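Local coordinates for protein transcriptional regulator (Vibrio vulnificus, PDB 4IVN) that probably represses transcription of the nan genes for sialic acid catabolism by binding DNA, and binds the sugar phosphate ManNAc-6-phosphate, at residues A33-L44 with Y67-L78. Residues are numbered along the deposited sequence; the frame is centred on the assembly and turned at random.
Sequences AHDVQFQTITDL and YSDFRMALAVDL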
# COMPACT_ATOMS: atom_id res chain seq x y z
N ALA A 33 13.54 -22.19 17.55
CA ALA A 33 12.46 -21.38 18.10
C ALA A 33 12.39 -20.01 17.47
O ALA A 33 11.29 -19.51 17.19
CB ALA A 33 12.57 -21.25 19.62
N HIS A 34 13.54 -19.40 17.22
CA HIS A 34 13.54 -18.13 16.51
C HIS A 34 12.80 -18.23 15.19
O HIS A 34 11.97 -17.36 14.85
CB HIS A 34 14.96 -17.55 16.30
CG HIS A 34 14.98 -16.33 15.36
ND1 HIS A 34 14.99 -15.07 15.82
CD2 HIS A 34 14.91 -16.25 13.95
CE1 HIS A 34 14.96 -14.21 14.75
NE2 HIS A 34 14.93 -14.95 13.62
N ASP A 35 13.10 -19.26 14.40
CA ASP A 35 12.42 -19.37 13.09
C ASP A 35 10.93 -19.82 13.14
O ASP A 35 10.14 -19.50 12.26
CB ASP A 35 13.19 -20.26 12.11
CG ASP A 35 12.61 -20.18 10.69
OD1 ASP A 35 12.58 -19.07 10.10
OD2 ASP A 35 12.12 -21.22 10.18
N VAL A 36 10.56 -20.56 14.18
CA VAL A 36 9.23 -21.06 14.33
C VAL A 36 8.24 -19.85 14.38
O VAL A 36 7.07 -20.00 13.98
CB VAL A 36 9.06 -22.05 15.53
CG1 VAL A 36 7.56 -22.38 15.81
CG2 VAL A 36 9.81 -23.35 15.28
N GLN A 37 8.68 -18.71 14.91
CA GLN A 37 7.85 -17.45 14.96
C GLN A 37 7.24 -17.15 13.60
O GLN A 37 6.13 -16.59 13.47
CB GLN A 37 8.72 -16.23 15.29
CG GLN A 37 9.54 -16.30 16.55
CD GLN A 37 10.33 -15.01 16.78
OE1 GLN A 37 11.47 -14.86 16.33
NE2 GLN A 37 9.74 -14.12 17.54
N PHE A 38 7.98 -17.51 12.57
CA PHE A 38 7.59 -17.15 11.20
C PHE A 38 6.97 -18.31 10.44
O PHE A 38 6.73 -18.16 9.25
CB PHE A 38 8.76 -16.51 10.41
CG PHE A 38 9.50 -15.47 11.20
CD1 PHE A 38 8.94 -14.22 11.45
CD2 PHE A 38 10.80 -15.72 11.67
CE1 PHE A 38 9.62 -13.25 12.20
CE2 PHE A 38 11.48 -14.77 12.41
CZ PHE A 38 10.88 -13.53 12.69
N GLN A 39 6.65 -19.44 11.13
CA GLN A 39 6.10 -20.61 10.45
C GLN A 39 4.62 -20.67 10.73
O GLN A 39 4.20 -20.30 11.81
CB GLN A 39 6.74 -21.92 10.98
CG GLN A 39 8.21 -22.06 10.58
CD GLN A 39 8.83 -23.41 10.95
OE1 GLN A 39 8.13 -24.41 11.11
NE2 GLN A 39 10.15 -23.44 11.05
N THR A 40 3.89 -21.19 9.76
CA THR A 40 2.48 -21.49 9.88
C THR A 40 2.30 -22.86 10.50
O THR A 40 3.26 -23.62 10.63
CB THR A 40 1.77 -21.45 8.51
OG1 THR A 40 2.22 -22.55 7.69
CG2 THR A 40 2.05 -20.11 7.85
N ILE A 41 1.07 -23.20 10.89
CA ILE A 41 0.87 -24.56 11.45
C ILE A 41 1.28 -25.56 10.38
O ILE A 41 1.87 -26.63 10.71
CB ILE A 41 -0.56 -24.77 11.97
CG1 ILE A 41 -0.67 -26.11 12.68
CG2 ILE A 41 -1.58 -24.43 10.88
CD1 ILE A 41 -1.99 -26.21 13.42
N THR A 42 1.03 -25.19 9.11
CA THR A 42 1.25 -26.08 7.92
C THR A 42 2.77 -26.33 7.77
O THR A 42 3.21 -27.45 7.58
CB THR A 42 0.64 -25.53 6.59
OG1 THR A 42 -0.64 -24.94 6.85
CG2 THR A 42 0.47 -26.59 5.51
N ASP A 43 3.56 -25.30 7.99
CA ASP A 43 5.06 -25.48 8.00
C ASP A 43 5.56 -26.32 9.15
O ASP A 43 6.38 -27.23 8.96
CB ASP A 43 5.78 -24.13 8.20
CG ASP A 43 5.71 -23.24 6.97
OD1 ASP A 43 5.88 -23.73 5.82
OD2 ASP A 43 5.54 -22.02 7.17
N LEU A 44 5.11 -26.00 10.36
CA LEU A 44 5.61 -26.75 11.56
C LEU A 44 5.32 -28.25 11.42
O LEU A 44 6.17 -29.10 11.76
CB LEU A 44 4.93 -26.24 12.81
CG LEU A 44 5.47 -26.84 14.10
CD1 LEU A 44 6.99 -26.79 14.14
CD2 LEU A 44 4.87 -26.15 15.30
N TYR A 67 -2.19 -23.34 17.84
CA TYR A 67 -0.86 -23.00 17.32
C TYR A 67 -0.64 -21.49 17.35
O TYR A 67 0.43 -21.00 17.77
CB TYR A 67 -0.70 -23.53 15.90
CG TYR A 67 0.60 -23.11 15.33
CD1 TYR A 67 1.79 -23.63 15.86
CD2 TYR A 67 0.67 -22.08 14.35
CE1 TYR A 67 3.03 -23.21 15.38
CE2 TYR A 67 1.92 -21.67 13.86
CZ TYR A 67 3.10 -22.27 14.36
OH TYR A 67 4.38 -21.87 14.00
N SER A 68 -1.61 -20.73 16.84
CA SER A 68 -1.38 -19.26 16.76
C SER A 68 -1.14 -18.64 18.16
O SER A 68 -0.37 -17.74 18.29
CB SER A 68 -2.55 -18.58 16.07
OG SER A 68 -2.49 -18.86 14.64
N ASP A 69 -1.94 -19.04 19.16
CA ASP A 69 -1.77 -18.61 20.59
C ASP A 69 -0.36 -18.95 21.14
O ASP A 69 0.38 -18.12 21.69
CB ASP A 69 -2.79 -19.36 21.43
CG ASP A 69 -2.85 -18.87 22.84
OD1 ASP A 69 -2.57 -17.66 23.12
OD2 ASP A 69 -3.16 -19.70 23.72
N PHE A 70 -0.01 -20.21 21.01
CA PHE A 70 1.38 -20.69 21.25
C PHE A 70 2.45 -19.86 20.53
O PHE A 70 3.44 -19.42 21.16
CB PHE A 70 1.48 -22.16 20.83
CG PHE A 70 2.86 -22.73 20.97
CD1 PHE A 70 3.79 -22.52 19.98
CD2 PHE A 70 3.20 -23.51 22.10
CE1 PHE A 70 5.09 -23.04 20.11
CE2 PHE A 70 4.48 -24.03 22.24
CZ PHE A 70 5.42 -23.81 21.22
N ARG A 71 2.27 -19.64 19.20
CA ARG A 71 3.31 -18.97 18.43
C ARG A 71 3.46 -17.50 18.94
O ARG A 71 4.54 -16.97 19.04
CB ARG A 71 2.97 -18.99 16.96
CG ARG A 71 4.19 -18.67 16.07
CD ARG A 71 3.70 -18.67 14.61
NE ARG A 71 3.03 -17.39 14.35
CZ ARG A 71 3.02 -16.73 13.17
NH1 ARG A 71 3.60 -17.24 12.09
NH2 ARG A 71 2.36 -15.55 13.07
N MET A 72 2.33 -16.86 19.25
CA MET A 72 2.37 -15.50 19.84
C MET A 72 3.17 -15.49 21.18
O MET A 72 4.08 -14.64 21.38
CB MET A 72 0.91 -15.07 20.14
CG MET A 72 0.73 -13.68 20.79
SD MET A 72 0.92 -12.30 19.57
CE MET A 72 2.58 -11.85 20.07
N ALA A 73 2.83 -16.42 22.11
CA ALA A 73 3.62 -16.49 23.37
C ALA A 73 5.08 -16.74 23.06
O ALA A 73 6.00 -16.21 23.75
CB ALA A 73 3.12 -17.60 24.27
N LEU A 74 5.30 -17.58 22.07
CA LEU A 74 6.68 -17.86 21.71
C LEU A 74 7.43 -16.57 21.38
O LEU A 74 8.57 -16.31 21.90
CB LEU A 74 6.75 -18.87 20.55
CG LEU A 74 8.17 -19.11 20.02
CD1 LEU A 74 9.08 -19.75 21.12
CD2 LEU A 74 8.15 -20.03 18.83
N ALA A 75 6.83 -15.74 20.51
CA ALA A 75 7.53 -14.54 20.00
C ALA A 75 7.76 -13.57 21.17
O ALA A 75 8.80 -12.94 21.28
CB ALA A 75 6.74 -13.87 18.82
N VAL A 76 6.78 -13.47 22.07
CA VAL A 76 6.88 -12.59 23.22
C VAL A 76 7.98 -13.11 24.14
O VAL A 76 8.79 -12.31 24.63
CB VAL A 76 5.55 -12.48 23.98
CG1 VAL A 76 5.72 -11.71 25.31
CG2 VAL A 76 4.52 -11.78 23.10
N ASP A 77 8.06 -14.46 24.30
CA ASP A 77 9.03 -15.09 25.21
C ASP A 77 10.46 -14.85 24.65
O ASP A 77 11.39 -14.46 25.41
CB ASP A 77 8.71 -16.59 25.37
CG ASP A 77 9.30 -17.21 26.65
OD1 ASP A 77 9.40 -16.51 27.71
OD2 ASP A 77 9.65 -18.43 26.59
N LEU A 78 10.63 -15.01 23.34
CA LEU A 78 11.93 -14.72 22.70
C LEU A 78 12.34 -13.26 22.84
O LEU A 78 13.52 -12.94 22.94
CB LEU A 78 11.87 -15.12 21.22
CG LEU A 78 11.94 -16.64 20.95
CD1 LEU A 78 11.77 -16.94 19.47
CD2 LEU A 78 13.24 -17.24 21.44
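In the RpiR-type helix-turn-helix domain, the turn joining helices 20-36 and 41-48 lies across helix 67-78, where Tyr67 and Arg71, one helical turn apart, both reach the carbonyl of Gln39. Tyr67 OH donates to Gln39 O over 2.7 Å and Arg71 NH1 donates to the same Gln39 O over 3.1 Å; the two approach from opposite faces of the carbonyl plane, each steeply out of it (57° and 63°). Both side chains are long enough to place a donor on the turn's carbonyl. Arg71 leaves the helix with CG anti to its backbone N (chi1 -163°) and bends at chi3, which brings the guanidinium against the turn, one face toward Gln37 O.

Ile41 CA lies over one face of the Tyr67 ring, 4.0 Å from the centroid in a CH-pi contact, and Arg71 CB, from the tyrosine's own helix, is offset over the other. Leu44 CD2 adds an oblique contact 3.5 Å from Tyr67 CE1. Farther along, apolar side chains join in, with Val36 CG1 3.9 Å from Leu74 CD2 and Ala33, small enough to admit the leucines, beside Leu74 and Leu78. The Gln37 side chain lies along Leu78 CD1 (CD 3.6 Å away) and reaches Ala75.

Thr40 and Asp43 form a capping box: Asp43 N donates to Thr40 OG1 over 3.1 Å, and Thr40 N to Asp43 OD2. Thr40 OG1 also bonds His212 O, tying the turn to the SIS part of the chain. Arg71 touches Pro231 of the sugar-phosphate pocket, so this packing of a turn on helix 67-78, with helix 41-48 capped at its N-terminus, places the helix-turn-helix domain beside the ligand site of the SIS domain.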